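Putative ATP binding component of ABC-transporter (PDB 2R5O) is the C-terminal, carbohydrate-binding domain of Wzt, an ABC transporter component that takes part in O antigen polysaccharide export and probably hydrolyses ATP through its nucleotide-binding domain. Local coordinates at residues G46-A58 against Q70-F84. Residues are numbered along the deposited sequence; the frame is centred on the assembly and turned at random. Where two conformers were deposited one is given.
Sequences GGAKIIDYHIQSA and QQTDFLMKVVFEYDF
Lys-77 sits opposite two residues, Ile-51 and Asp-52, at a classic beta bulge that shifts the register of antiparallel strands 48-57 and 71-80 by one residue. Ile-51 N donates to Lys-77 O, and Lys-77 N returns a nearly straight bond to Asp-52 O (2.9 Å, 175° at the hydrogen). The Lys-77 side chain leaves the strand with CG trans to the backbone N (chi1 -177°), which carries it obliquely past Ile-51, its CE 3.7 Å from Ile-51 CD1 and 3.8 Å from Asp-52 CB; its NZ is bound by the carbonyls of Ser-22 and Glu-25, while the Asp-52 carboxylate pairs with Arg-33. On the face that carries Asp-52 and Lys-77, Gln-56 crosses Asp-73, amide and carboxylate planes 60° apart, and in the conformer given NE2 donates to the anti side of Asp-73 OD2 (2.9 Å); Ser-129 holds OD1. The opposite face is largely apolar: Ile-50 CD1 meets Met-76 CE at 3.9 Å, and Ile-55 CG1 reaches Phe-74 CD1. At its end Ser-57 OG, lying in the amide plane of Gln-70, accepts from Gln-70 NE2 (2.8 Å) and donates to Gln-71 O. In this immunoglobulin-like fold, strands 60-61 and 123-131 flank the pair, while Ile-50, Ile-55 and Met-76 pack against strands 137-147 and 153-169 of the other sheet.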
loop_
_atom_site.group_PDB
_atom_site.type_symbol
_atom_site.label_atom_id
_atom_site.label_comp_id
_atom_site.label_asym_id
_atom_site.label_seq_id
_atom_site.Cartn_x
_atom_site.Cartn_y
_atom_site.Cartn_z
ATOM N N GLY A 46 -27.973 14.789 6.313
ATOM C CA GLY A 46 -29.028 14.086 7.036
ATOM C C GLY A 46 -29.801 13.157 6.136
ATOM O O GLY A 46 -29.513 13.071 4.946
ATOM N N GLY A 47 -30.754 12.447 6.716
ATOM C CA GLY A 47 -31.569 11.478 6.008
ATOM C C GLY A 47 -31.189 10.036 6.302
ATOM O O GLY A 47 -31.927 9.113 5.980
ATOM N N ALA A 48 -30.011 9.855 6.891
ATOM C CA ALA A 48 -29.561 8.568 7.408
ATOM C C ALA A 48 -28.523 8.874 8.459
ATOM O O ALA A 48 -27.924 9.951 8.444
ATOM C CB ALA A 48 -28.930 7.732 6.304
ATOM N N LYS A 49 -28.287 7.917 9.339
ATOM C CA LYS A 49 -27.303 8.061 10.416
ATOM C C LYS A 49 -26.499 6.783 10.535
ATOM O O LYS A 49 -27.082 5.703 10.654
ATOM C CB LYS A 49 -27.965 8.340 11.775
ATOM C CG LYS A 49 -28.541 9.730 11.873
ATOM C CD LYS A 49 -29.270 9.903 13.168
ATOM C CE LYS A 49 -28.363 10.196 14.302
ATOM N NZ LYS A 49 -29.195 10.713 15.476
ATOM N N ILE A 50 -25.172 6.925 10.579
ATOM C CA ILE A 50 -24.307 5.808 10.903
ATOM C C ILE A 50 -24.313 5.724 12.429
ATOM O O ILE A 50 -23.781 6.606 13.104
ATOM C CB ILE A 50 -22.892 5.973 10.389
ATOM C CG1 ILE A 50 -22.914 6.273 8.892
ATOM C CG2 ILE A 50 -22.103 4.739 10.706
ATOM C CD1 ILE A 50 -21.561 6.610 8.335
ATOM N N ILE A 51 -24.965 4.701 12.977
ATOM C CA ILE A 51 -25.242 4.629 14.418
ATOM C C ILE A 51 -24.329 3.664 15.190
ATOM O O ILE A 51 -24.349 3.662 16.408
ATOM C CB ILE A 51 -26.730 4.287 14.671
ATOM C CG1 ILE A 51 -27.187 3.074 13.852
ATOM C CG2 ILE A 51 -27.591 5.507 14.355
ATOM C CD1 ILE A 51 -28.555 2.564 14.298
ATOM N N ASP A 52 -23.548 2.859 14.478
ATOM C CA ASP A 52 -22.640 1.932 15.157
ATOM C C ASP A 52 -21.595 1.460 14.163
ATOM O O ASP A 52 -21.762 1.615 12.946
ATOM C CB ASP A 52 -23.418 0.738 15.750
ATOM C CG ASP A 52 -22.724 0.082 16.935
ATOM O OD1 ASP A 52 -21.636 0.500 17.343
ATOM O OD2 ASP A 52 -23.331 -0.872 17.477
ATOM N N TYR A 53 -20.507 0.904 14.686
ATOM C CA TYR A 53 -19.518 0.214 13.862
ATOM C C TYR A 53 -18.941 -0.954 14.623
ATOM O O TYR A 53 -19.088 -1.058 15.854
ATOM C CB TYR A 53 -18.403 1.160 13.406
ATOM C CG TYR A 53 -17.439 1.628 14.480
ATOM C CD1 TYR A 53 -16.223 0.980 14.730
ATOM C CD2 TYR A 53 -17.724 2.741 15.239
ATOM C CE1 TYR A 53 -15.353 1.428 15.692
ATOM C CE2 TYR A 53 -16.833 3.216 16.204
ATOM C CZ TYR A 53 -15.653 2.549 16.412
ATOM O OH TYR A 53 -14.795 3.038 17.390
ATOM N N HIS A 54 -18.267 -1.809 13.874
ATOM C CA HIS A 54 -17.584 -2.954 14.453
ATOM C C HIS A 54 -16.333 -3.224 13.641
ATOM O O HIS A 54 -16.335 -3.063 12.428
ATOM C CB HIS A 54 -18.494 -4.196 14.434
ATOM C CG HIS A 54 -18.016 -5.305 15.309
ATOM N ND1 HIS A 54 -18.269 -5.330 16.663
ATOM C CD2 HIS A 54 -17.309 -6.422 15.025
ATOM C CE1 HIS A 54 -17.737 -6.432 17.178
ATOM N NE2 HIS A 54 -17.130 -7.099 16.211
ATOM N N ILE A 55 -15.254 -3.610 14.299
ATOM C CA ILE A 55 -14.027 -4.014 13.646
ATOM C C ILE A 55 -13.637 -5.373 14.164
ATOM O O ILE A 55 -13.722 -5.631 15.372
ATOM C CB ILE A 55 -12.901 -2.978 13.866
ATOM C CG1 ILE A 55 -13.354 -1.632 13.257
ATOM C CG2 ILE A 55 -11.583 -3.446 13.233
ATOM C CD1 ILE A 55 -12.417 -0.436 13.488
ATOM N N GLN A 56 -13.259 -6.263 13.270
ATOM C CA GLN A 56 -12.868 -7.623 13.644
ATOM C C GLN A 56 -11.758 -8.093 12.739
ATOM O O GLN A 56 -11.758 -7.769 11.552
ATOM C CB GLN A 56 -14.064 -8.554 13.629
ATOM C CG GLN A 56 -14.716 -8.620 12.315
ATOM C CD GLN A 56 -16.093 -9.262 12.351
ATOM O OE1 GLN A 56 -16.749 -9.308 13.403
ATOM N NE2 GLN A 56 -16.561 -9.735 11.191
ATOM N N SER A 57 -10.820 -8.863 13.279
ATOM C CA SER A 57 -9.781 -9.434 12.441
ATOM C C SER A 57 -9.366 -10.779 13.017
ATOM O O SER A 57 -9.155 -10.898 14.214
ATOM C CB SER A 57 -8.590 -8.517 12.412
ATOM O OG SER A 57 -7.581 -9.005 11.535
ATOM N N ALA A 58 -9.275 -11.790 12.159
ATOM C CA ALA A 58 -8.896 -13.160 12.544
ATOM C C ALA A 58 -9.861 -13.667 13.610
ATOM O O ALA A 58 -9.507 -14.473 14.464
ATOM C CB ALA A 58 -7.468 -13.205 13.044
ATOM N N GLN A 70 -2.813 -8.369 7.502
ATOM C CA GLN A 70 -3.928 -9.249 7.850
ATOM C C GLN A 70 -5.280 -8.702 7.365
ATOM O O GLN A 70 -5.571 -7.506 7.530
ATOM C CB GLN A 70 -3.939 -9.485 9.357
ATOM C CG GLN A 70 -4.842 -10.575 9.808
ATOM C CD GLN A 70 -4.519 -11.017 11.205
ATOM O OE1 GLN A 70 -3.488 -11.628 11.442
ATOM N NE2 GLN A 70 -5.384 -10.685 12.145
ATOM N N GLN A 71 -6.112 -9.585 6.849
ATOM C CA GLN A 71 -7.516 -9.240 6.487
ATOM C C GLN A 71 -8.296 -8.768 7.723
ATOM O O GLN A 71 -8.293 -9.439 8.756
ATOM C CB GLN A 71 -8.194 -10.477 5.924
ATOM C CG GLN A 71 -9.448 -10.237 5.072
ATOM C CD GLN A 71 -9.172 -9.613 3.691
ATOM O OE1 GLN A 71 -8.037 -9.433 3.287
ATOM N NE2 GLN A 71 -10.226 -9.283 2.977
ATOM N N THR A 72 -8.911 -7.594 7.605
ATOM C CA THR A 72 -9.708 -6.973 8.677
ATOM C C THR A 72 -11.065 -6.582 8.116
ATOM O O THR A 72 -11.147 -6.109 6.976
ATOM C CB THR A 72 -8.976 -5.752 9.265
ATOM O OG1 THR A 72 -7.756 -6.222 9.836
ATOM C CG2 THR A 72 -9.788 -5.036 10.287
ATOM N N ASP A 73 -12.105 -6.812 8.899
ATOM C CA ASP A 73 -13.467 -6.424 8.557
ATOM C C ASP A 73 -13.836 -5.135 9.271
ATOM O O ASP A 73 -13.686 -5.030 10.484
ATOM C CB ASP A 73 -14.473 -7.497 8.974
ATOM C CG ASP A 73 -14.232 -8.835 8.342
ATOM O OD1 ASP A 73 -13.750 -8.941 7.203
ATOM O OD2 ASP A 73 -14.606 -9.819 9.000
ATOM N N PHE A 74 -14.331 -4.177 8.498
ATOM C CA PHE A 74 -14.762 -2.875 8.963
ATOM C C PHE A 74 -16.243 -2.767 8.650
ATOM O O PHE A 74 -16.628 -2.673 7.473
ATOM C CB PHE A 74 -13.991 -1.780 8.221
ATOM C CG PHE A 74 -12.501 -1.812 8.470
ATOM C CD1 PHE A 74 -11.951 -1.209 9.581
ATOM C CD2 PHE A 74 -11.632 -2.448 7.584
ATOM C CE1 PHE A 74 -10.588 -1.219 9.783
ATOM C CE2 PHE A 74 -10.301 -2.457 7.820
ATOM C CZ PHE A 74 -9.772 -1.825 8.913
ATOM N N LEU A 75 -17.078 -2.829 9.678
ATOM C CA LEU A 75 -18.537 -2.853 9.538
ATOM C C LEU A 75 -19.146 -1.574 10.066
ATOM O O LEU A 75 -18.720 -1.058 11.112
ATOM C CB LEU A 75 -19.158 -4.037 10.293
ATOM C CG LEU A 75 -18.687 -5.416 9.820
ATOM C CD1 LEU A 75 -17.503 -5.925 10.629
ATOM C CD2 LEU A 75 -19.831 -6.409 9.820
ATOM N N MET A 76 -20.156 -1.075 9.366
ATOM C CA MET A 76 -20.898 0.099 9.797
ATOM C C MET A 76 -22.392 -0.189 9.738
ATOM O O MET A 76 -22.858 -0.834 8.808
ATOM C CB MET A 76 -20.536 1.332 8.941
ATOM C CG MET A 76 -20.526 1.076 7.421
ATOM S SD MET A 76 -20.192 2.500 6.363
ATOM C CE MET A 76 -21.769 3.229 6.484
ATOM N N LYS A 77 -23.136 0.291 10.736
ATOM C CA LYS A 77 -24.581 0.114 10.810
ATOM C C LYS A 77 -25.246 1.461 10.594
ATOM O O LYS A 77 -24.867 2.460 11.214
ATOM C CB LYS A 77 -24.978 -0.439 12.167
ATOM C CG LYS A 77 -26.476 -0.708 12.269
ATOM C CD LYS A 77 -26.874 -1.518 13.504
ATOM C CE LYS A 77 -26.850 -0.676 14.743
ATOM N NZ LYS A 77 -27.595 -1.306 15.897
ATOM N N VAL A 78 -26.244 1.482 9.721
ATOM C CA VAL A 78 -26.922 2.716 9.313
ATOM C C VAL A 78 -28.428 2.559 9.465
ATOM O O VAL A 78 -28.989 1.523 9.070
ATOM C CB VAL A 78 -26.638 3.054 7.840
ATOM C CG1 VAL A 78 -27.272 4.394 7.458
ATOM C CG2 VAL A 78 -25.140 3.064 7.585
ATOM N N VAL A 79 -29.085 3.602 9.981
ATOM C CA VAL A 79 -30.544 3.702 9.942
ATOM C C VAL A 79 -30.936 4.773 8.931
ATOM O O VAL A 79 -30.376 5.858 8.925
ATOM C CB VAL A 79 -31.156 3.963 11.353
ATOM C CG1 VAL A 79 -30.657 5.262 12.022
ATOM C CG2 VAL A 79 -32.689 3.993 11.272
ATOM N N PHE A 80 -31.882 4.437 8.055
ATOM C CA PHE A 80 -32.340 5.319 6.978
ATOM C C PHE A 80 -33.675 5.943 7.338
ATOM O O PHE A 80 -34.583 5.247 7.773
ATOM C CB PHE A 80 -32.427 4.535 5.676
ATOM C CG PHE A 80 -31.081 4.034 5.220
ATOM C CD1 PHE A 80 -30.258 4.844 4.444
ATOM C CD2 PHE A 80 -30.615 2.802 5.610
ATOM C CE1 PHE A 80 -29.015 4.414 4.045
ATOM C CE2 PHE A 80 -29.368 2.364 5.212
ATOM C CZ PHE A 80 -28.573 3.169 4.418
ATOM N N GLU A 81 -33.760 7.262 7.191
ATOM C CA GLU A 81 -34.972 8.016 7.543
ATOM C C GLU A 81 -35.943 8.151 6.359
ATOM O O GLU A 81 -37.113 8.475 6.566
ATOM C CB GLU A 81 -34.580 9.372 8.141
ATOM C CG GLU A 81 -34.086 9.248 9.608
ATOM C CD GLU A 81 -32.583 9.359 9.800
ATOM O OE1 GLU A 81 -31.907 8.307 9.914
ATOM O OE2 GLU A 81 -32.078 10.502 9.879
ATOM N N TYR A 82 -35.469 7.884 5.146
ATOM C CA TYR A 82 -36.264 7.994 3.921
ATOM C C TYR A 82 -35.992 6.780 3.030
ATOM O O TYR A 82 -34.990 6.072 3.223
ATOM C CB TYR A 82 -35.884 9.273 3.170
ATOM C CG TYR A 82 -36.082 10.533 3.973
ATOM C CD1 TYR A 82 -37.332 11.118 4.058
ATOM C CD2 TYR A 82 -35.027 11.152 4.639
ATOM C CE1 TYR A 82 -37.539 12.262 4.795
ATOM C CE2 TYR A 82 -35.231 12.314 5.382
ATOM C CZ TYR A 82 -36.485 12.863 5.446
ATOM O OH TYR A 82 -36.708 14.006 6.173
ATOM N N ASP A 83 -36.850 6.557 2.042
ATOM C CA ASP A 83 -36.529 5.654 0.937
ATOM C C ASP A 83 -35.389 6.258 0.121
ATOM O O ASP A 83 -35.407 7.462 -0.141
ATOM C CB ASP A 83 -37.719 5.499 -0.020
ATOM C CG ASP A 83 -38.920 4.858 0.613
ATOM O OD1 ASP A 83 -38.850 4.338 1.740
ATOM O OD2 ASP A 83 -39.978 4.881 -0.051
ATOM N N PHE A 84 -34.445 5.420 -0.326
ATOM C CA PHE A 84 -33.419 5.812 -1.279
ATOM C C PHE A 84 -33.242 4.677 -2.288
ATOM O O PHE A 84 -33.184 3.504 -1.902
ATOM C CB PHE A 84 -32.076 6.041 -0.581
ATOM C CG PHE A 84 -32.048 7.208 0.380
ATOM C CD1 PHE A 84 -31.796 8.495 -0.074
ATOM C CD2 PHE A 84 -32.207 7.007 1.745
ATOM C CE1 PHE A 84 -31.722 9.570 0.815
ATOM C CE2 PHE A 84 -32.151 8.069 2.629
ATOM C CZ PHE A 84 -31.917 9.342 2.170
HETATM O O HOH W 1 -30.723 12.656 9.719
HETATM O O HOH W 2 -5.730 -7.092 11.772
HETATM O O HOH W 3 -9.436 -11.767 9.387
#